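Long-range contact in receptor-like protein kinase ANXUR1 (Arabidopsis thaliana, PDB 6FIG), which probably acts as a cell-surface receptor kinase in plant reproduction, with a malectin-like ectodomain outside the membrane and serine/threonine kinase activity: residues E163-D175 against I326-A338. Sequence-based numbering, arbitrary orientation.
Sequences ELFDTAALVGFTD and IPMYKDYAIYVDA. With FUC (alpha-L-fucopyranose), chain E; NAG (2-acetamido-2-deoxy-beta-D-glucopyranose), chain B.
Ala-168 CB nestles against Ala-333 CB at 3.9 Å, and Leu-170 CD2 meets the same methyl from further along its strand. Alanine suits both places: the CB of Ala-168 points at the partner strand, where a methyl fits compactly beside Ala-333 CB and Asp-331 CB. On the other face, Val-171 CG2 lies 3.8 Å from Tyr-332 CB, the two side chains crossing at about a right angle. With CG1 anti to the backbone N (chi1 170°), the beta-branched valine sends CG2 to Tyr-332 while CB and CG1 meet Ile-334 CD1. The tyrosine keeps its hydroxyl for Gln-309. Behind these contacts lies a short parallel beta ladder in the malectin-like domain, strand 167-170 pairing with the long strand 327-336 at a steep 57°, so the register lasts only a few residues. On its other edge, strand 327-336 pairs antiparallel with strand 278-287. Ala-169 N donates to Asp-331 O (3.0 Å), Ala-333 N to Ala-169 O (2.8 Å) and Val-171 N to Ala-333 O (2.9 Å); the last is nearly straight, at 177° at the hydrogen. The chain then reverses in a type II turn from Leu-170 to Phe-173, whose third position, Gly-172, readily takes the positive phi. At the polar edge, an aspartate suits position 331 because its two oxygens can serve different partners: Asp-331 OD1 forms a salt bridge with Arg-283, while OD2 faces two waters that bridge to Asp-166 O and Thr-167 O. Farther along, Asp-337 OD1 and OD2 accept bonds from fucose O3 and O2 of a bound glycan.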
loop_
_atom_site.group_PDB
_atom_site.type_symbol
_atom_site.label_atom_id
_atom_site.label_comp_id
_atom_site.label_asym_id
_atom_site.label_seq_id
_atom_site.Cartn_x
_atom_site.Cartn_y
_atom_site.Cartn_z
ATOM N N GLU A 163 -11.020 -11.620 5.307
ATOM C CA GLU A 163 -11.715 -12.326 6.382
ATOM C C GLU A 163 -10.724 -13.146 7.191
ATOM O O GLU A 163 -10.524 -14.329 6.946
ATOM C CB GLU A 163 -12.817 -13.213 5.807
ATOM C CG GLU A 163 -13.922 -12.412 5.146
ATOM C CD GLU A 163 -14.857 -11.705 6.121
ATOM O OE1 GLU A 163 -14.721 -11.821 7.359
ATOM O OE2 GLU A 163 -15.766 -11.020 5.612
ATOM N N LEU A 164 -10.102 -12.496 8.160
ATOM C CA LEU A 164 -9.015 -13.110 8.910
ATOM C C LEU A 164 -9.504 -13.824 10.164
ATOM O O LEU A 164 -8.675 -14.330 10.924
ATOM C CB LEU A 164 -7.980 -12.068 9.292
ATOM C CG LEU A 164 -7.252 -11.477 8.069
ATOM C CD1 LEU A 164 -6.229 -10.469 8.565
ATOM C CD2 LEU A 164 -6.614 -12.542 7.215
ATOM N N PHE A 165 -10.829 -13.865 10.374
ATOM C CA PHE A 165 -11.431 -14.436 11.585
ATOM C C PHE A 165 -12.316 -15.605 11.212
ATOM O O PHE A 165 -13.038 -15.569 10.230
ATOM C CB PHE A 165 -12.258 -13.379 12.314
ATOM C CG PHE A 165 -11.460 -12.149 12.662
ATOM C CD1 PHE A 165 -10.533 -12.194 13.690
ATOM C CD2 PHE A 165 -11.571 -10.996 11.906
ATOM C CE1 PHE A 165 -9.770 -11.065 14.015
ATOM C CE2 PHE A 165 -10.826 -9.870 12.212
ATOM C CZ PHE A 165 -9.910 -9.903 13.260
ATOM N N ASP A 166 -12.238 -16.665 11.994
ATOM C CA ASP A 166 -13.120 -17.810 11.816
ATOM C C ASP A 166 -13.507 -18.272 13.228
ATOM O O ASP A 166 -13.823 -17.423 14.077
ATOM C CB ASP A 166 -12.429 -18.888 10.977
ATOM C CG ASP A 166 -13.402 -19.914 10.444
ATOM O OD1 ASP A 166 -14.426 -19.512 9.837
ATOM O OD2 ASP A 166 -13.147 -21.117 10.625
ATOM N N THR A 167 -13.431 -19.559 13.533
ATOM C CA THR A 167 -13.865 -20.039 14.829
ATOM C C THR A 167 -12.739 -19.960 15.853
ATOM O O THR A 167 -11.550 -19.949 15.513
ATOM C CB THR A 167 -14.421 -21.472 14.752
ATOM O OG1 THR A 167 -13.378 -22.369 14.362
ATOM C CG2 THR A 167 -15.538 -21.564 13.771
ATOM N N ALA A 168 -13.131 -19.919 17.119
ATOM C CA ALA A 168 -12.206 -19.923 18.243
ATOM C C ALA A 168 -12.657 -20.983 19.232
ATOM O O ALA A 168 -13.854 -21.151 19.448
ATOM C CB ALA A 168 -12.199 -18.558 18.915
ATOM N N ALA A 169 -11.689 -21.697 19.789
ATOM C CA ALA A 169 -11.957 -22.780 20.738
ATOM C C ALA A 169 -12.312 -22.175 22.091
ATOM O O ALA A 169 -11.535 -21.409 22.634
ATOM C CB ALA A 169 -10.716 -23.665 20.865
ATOM N N LEU A 170 -13.468 -22.533 22.638
ATOM C CA LEU A 170 -13.865 -22.022 23.946
ATOM C C LEU A 170 -13.007 -22.678 25.014
ATOM O O LEU A 170 -12.963 -23.910 25.114
ATOM C CB LEU A 170 -15.355 -22.228 24.229
ATOM C CG LEU A 170 -16.234 -21.088 23.697
ATOM C CD1 LEU A 170 -17.666 -21.559 23.493
ATOM C CD2 LEU A 170 -16.193 -19.869 24.622
ATOM N N VAL A 171 -12.333 -21.836 25.779
ATOM C CA VAL A 171 -11.402 -22.248 26.823
ATOM C C VAL A 171 -12.129 -23.066 27.888
ATOM O O VAL A 171 -13.272 -22.776 28.237
ATOM C CB VAL A 171 -10.739 -21.005 27.462
ATOM C CG1 VAL A 171 -9.953 -21.381 28.711
ATOM C CG2 VAL A 171 -9.827 -20.327 26.451
ATOM N N GLY A 172 -11.463 -24.108 28.379
ATOM C CA GLY A 172 -12.011 -24.924 29.458
ATOM C C GLY A 172 -13.164 -25.825 29.046
ATOM O O GLY A 172 -13.783 -26.450 29.909
ATOM N N PHE A 173 -13.465 -25.880 27.743
ATOM C CA PHE A 173 -14.436 -26.809 27.158
ATOM C C PHE A 173 -13.701 -27.474 26.003
ATOM O O PHE A 173 -12.687 -26.952 25.557
ATOM C CB PHE A 173 -15.673 -26.070 26.636
ATOM C CG PHE A 173 -16.381 -25.240 27.680
ATOM C CD1 PHE A 173 -16.994 -25.845 28.780
ATOM C CD2 PHE A 173 -16.455 -23.858 27.557
ATOM C CE1 PHE A 173 -17.651 -25.078 29.740
ATOM C CE2 PHE A 173 -17.118 -23.084 28.502
ATOM C CZ PHE A 173 -17.717 -23.693 29.597
ATOM N N THR A 174 -14.177 -28.631 25.538
ATOM C CA THR A 174 -13.586 -29.283 24.362
ATOM C C THR A 174 -14.653 -29.449 23.284
ATOM O O THR A 174 -15.806 -29.825 23.587
ATOM C CB THR A 174 -12.927 -30.648 24.699
ATOM O OG1 THR A 174 -13.922 -31.668 24.790
ATOM C CG2 THR A 174 -12.131 -30.575 26.017
ATOM N N ASP A 175 -14.262 -29.156 22.040
ATOM C CA ASP A 175 -15.156 -29.171 20.871
ATOM C C ASP A 175 -16.382 -28.250 21.026
ATOM O O ASP A 175 -17.490 -28.581 20.569
ATOM C CB ASP A 175 -15.608 -30.617 20.526
ATOM C CG ASP A 175 -14.442 -31.548 20.199
ATOM O OD1 ASP A 175 -13.406 -31.071 19.678
ATOM O OD2 ASP A 175 -14.579 -32.768 20.451
ATOM N N ILE A 326 7.613 -22.834 9.900
ATOM C CA ILE A 326 6.217 -22.652 9.446
ATOM C C ILE A 326 5.458 -21.901 10.540
ATOM O O ILE A 326 5.419 -22.359 11.686
ATOM C CB ILE A 326 5.529 -24.000 9.123
ATOM C CG1 ILE A 326 6.212 -24.675 7.930
ATOM C CG2 ILE A 326 4.042 -23.827 8.845
ATOM C CD1 ILE A 326 5.729 -26.072 7.624
ATOM N N PRO A 327 4.859 -20.743 10.205
ATOM C CA PRO A 327 4.106 -19.973 11.170
ATOM C C PRO A 327 2.686 -20.521 11.299
ATOM O O PRO A 327 2.178 -21.204 10.405
ATOM C CB PRO A 327 4.077 -18.574 10.546
ATOM C CG PRO A 327 4.022 -18.856 9.080
ATOM C CD PRO A 327 4.850 -20.102 8.874
ATOM N N MET A 328 2.041 -20.181 12.405
ATOM C CA MET A 328 0.655 -20.564 12.635
ATOM C C MET A 328 0.072 -19.675 13.700
ATOM O O MET A 328 0.774 -18.916 14.378
ATOM C CB MET A 328 0.568 -22.018 13.109
ATOM C CG MET A 328 1.311 -22.240 14.408
ATOM S SD MET A 328 0.873 -23.762 15.287
ATOM C CE MET A 328 -0.761 -23.352 15.871
ATOM N N TYR A 329 -1.229 -19.811 13.882
ATOM C CA TYR A 329 -1.885 -19.213 15.017
ATOM C C TYR A 329 -2.974 -20.143 15.519
ATOM O O TYR A 329 -3.434 -21.043 14.796
ATOM C CB TYR A 329 -2.463 -17.834 14.655
ATOM C CG TYR A 329 -3.575 -17.911 13.654
ATOM C CD1 TYR A 329 -3.302 -17.932 12.298
ATOM C CD2 TYR A 329 -4.904 -18.003 14.067
ATOM C CE1 TYR A 329 -4.310 -18.041 11.357
ATOM C CE2 TYR A 329 -5.934 -18.102 13.140
ATOM C CZ TYR A 329 -5.628 -18.093 11.783
ATOM O OH TYR A 329 -6.598 -18.206 10.819
ATOM N N LYS A 330 -3.373 -19.926 16.761
ATOM C CA LYS A 330 -4.518 -20.611 17.309
ATOM C C LYS A 330 -5.385 -19.613 18.044
ATOM O O LYS A 330 -4.882 -18.813 18.808
ATOM C CB LYS A 330 -4.119 -21.718 18.261
ATOM C CG LYS A 330 -5.286 -22.682 18.485
ATOM C CD LYS A 330 -4.817 -24.129 18.582
ATOM C CE LYS A 330 -5.995 -25.089 18.551
ATOM N NZ LYS A 330 -6.820 -25.046 19.789
ATOM N N ASP A 331 -6.689 -19.692 17.795
ATOM C CA ASP A 331 -7.657 -18.810 18.447
ATOM C C ASP A 331 -8.385 -19.516 19.604
ATOM O O ASP A 331 -8.911 -20.616 19.452
ATOM C CB ASP A 331 -8.705 -18.334 17.435
ATOM C CG ASP A 331 -8.173 -17.330 16.463
ATOM O OD1 ASP A 331 -7.116 -16.726 16.674
ATOM O OD2 ASP A 331 -8.905 -17.095 15.468
ATOM N N TYR A 332 -8.447 -18.833 20.738
ATOM C CA TYR A 332 -9.186 -19.307 21.918
ATOM C C TYR A 332 -10.167 -18.228 22.345
ATOM O O TYR A 332 -9.849 -17.047 22.243
ATOM C CB TYR A 332 -8.213 -19.552 23.068
ATOM C CG TYR A 332 -7.122 -20.548 22.750
ATOM C CD1 TYR A 332 -7.343 -21.907 22.900
ATOM C CD2 TYR A 332 -5.885 -20.121 22.290
ATOM C CE1 TYR A 332 -6.339 -22.831 22.603
ATOM C CE2 TYR A 332 -4.878 -21.034 22.001
ATOM C CZ TYR A 332 -5.114 -22.374 22.166
ATOM O OH TYR A 332 -4.095 -23.236 21.856
ATOM N N ALA A 333 -11.326 -18.634 22.824
ATOM C CA ALA A 333 -12.363 -17.700 23.264
ATOM C C ALA A 333 -12.669 -17.870 24.744
ATOM O O ALA A 333 -12.704 -18.996 25.266
ATOM C CB ALA A 333 -13.630 -17.875 22.441
ATOM N N ILE A 334 -12.907 -16.747 25.421
ATOM C CA ILE A 334 -13.241 -16.730 26.843
ATOM C C ILE A 334 -14.256 -15.620 27.116
ATOM O O ILE A 334 -14.007 -14.472 26.723
ATOM C CB ILE A 334 -11.968 -16.526 27.734
ATOM C CG1 ILE A 334 -12.308 -16.583 29.232
ATOM C CG2 ILE A 334 -11.166 -15.283 27.410
ATOM C CD1 ILE A 334 -11.837 -17.828 29.912
ATOM N N TYR A 335 -15.340 -15.969 27.810
ATOM C CA TYR A 335 -16.274 -14.979 28.324
ATOM C C TYR A 335 -15.745 -14.456 29.642
ATOM O O TYR A 335 -15.416 -15.248 30.539
ATOM C CB TYR A 335 -17.677 -15.552 28.513
ATOM C CG TYR A 335 -18.671 -14.509 28.990
ATOM C CD1 TYR A 335 -19.024 -13.431 28.176
ATOM C CD2 TYR A 335 -19.244 -14.578 30.254
ATOM C CE1 TYR A 335 -19.905 -12.473 28.614
ATOM C CE2 TYR A 335 -20.140 -13.620 30.692
ATOM C CZ TYR A 335 -20.470 -12.565 29.857
ATOM O OH TYR A 335 -21.360 -11.605 30.275
ATOM N N VAL A 336 -15.639 -13.144 29.769
ATOM C CA VAL A 336 -15.242 -12.514 31.016
ATOM C C VAL A 336 -16.471 -11.999 31.720
ATOM O O VAL A 336 -17.074 -11.029 31.281
ATOM C CB VAL A 336 -14.227 -11.392 30.790
ATOM C CG1 VAL A 336 -13.903 -10.692 32.120
ATOM C CG2 VAL A 336 -13.001 -11.965 30.118
ATOM N N ASP A 337 -16.785 -12.646 32.844
ATOM C CA ASP A 337 -18.062 -12.507 33.547
ATOM C C ASP A 337 -18.002 -11.321 34.485
ATOM O O ASP A 337 -16.922 -10.924 34.947
ATOM C CB ASP A 337 -18.360 -13.782 34.361
ATOM C CG ASP A 337 -19.795 -13.845 34.867
ATOM O OD1 ASP A 337 -20.046 -13.487 36.042
ATOM O OD2 ASP A 337 -20.681 -14.259 34.103
ATOM N N ALA A 338 -19.179 -10.783 34.786
ATOM C CA ALA A 338 -19.324 -9.626 35.661
ATOM C C ALA A 338 -18.713 -9.802 37.072
ATOM O O ALA A 338 -18.322 -8.811 37.683
ATOM C CB ALA A 338 -20.790 -9.249 35.756
HETATM C C1 FUC E . -24.986 -11.905 35.031
HETATM C C2 FUC E . -24.077 -13.128 35.143
HETATM C C3 FUC E . -23.323 -13.112 36.470
HETATM C C4 FUC E . -24.286 -13.002 37.646
HETATM C C5 FUC E . -25.182 -11.786 37.435
HETATM C C6 FUC E . -26.238 -11.610 38.514
HETATM O O2 FUC E . -23.179 -13.105 34.050
HETATM O O3 FUC E . -22.485 -14.279 36.555
HETATM O O4 FUC E . -25.118 -14.160 37.764
HETATM O O5 FUC E . -25.838 -11.923 36.169
HETATM C C1 NAG B . -22.792 -7.208 33.134
HETATM C C2 NAG B . -23.656 -5.945 33.130
HETATM C C3 NAG B . -24.340 -5.764 34.473
HETATM C C4 NAG B . -25.098 -7.044 34.815
HETATM C C5 NAG B . -24.207 -8.292 34.690
HETATM C C6 NAG B . -25.024 -9.559 34.871
HETATM C C7 NAG B . -22.808 -4.115 31.713
HETATM C C8 NAG B . -21.854 -2.945 31.705
HETATM N N2 NAG B . -22.831 -4.788 32.871
HETATM O O3 NAG B . -25.244 -4.654 34.461
HETATM O O4 NAG B . -25.733 -6.988 36.103
HETATM O O5 NAG B . -23.624 -8.332 33.398
HETATM O O6 NAG B . -24.171 -10.721 34.903
HETATM O O7 NAG B . -23.504 -4.397 30.731
HETATM O O HOH W 1 -11.408 -15.999 14.969
HETATM O O HOH W 2 -10.031 -18.478 13.566
#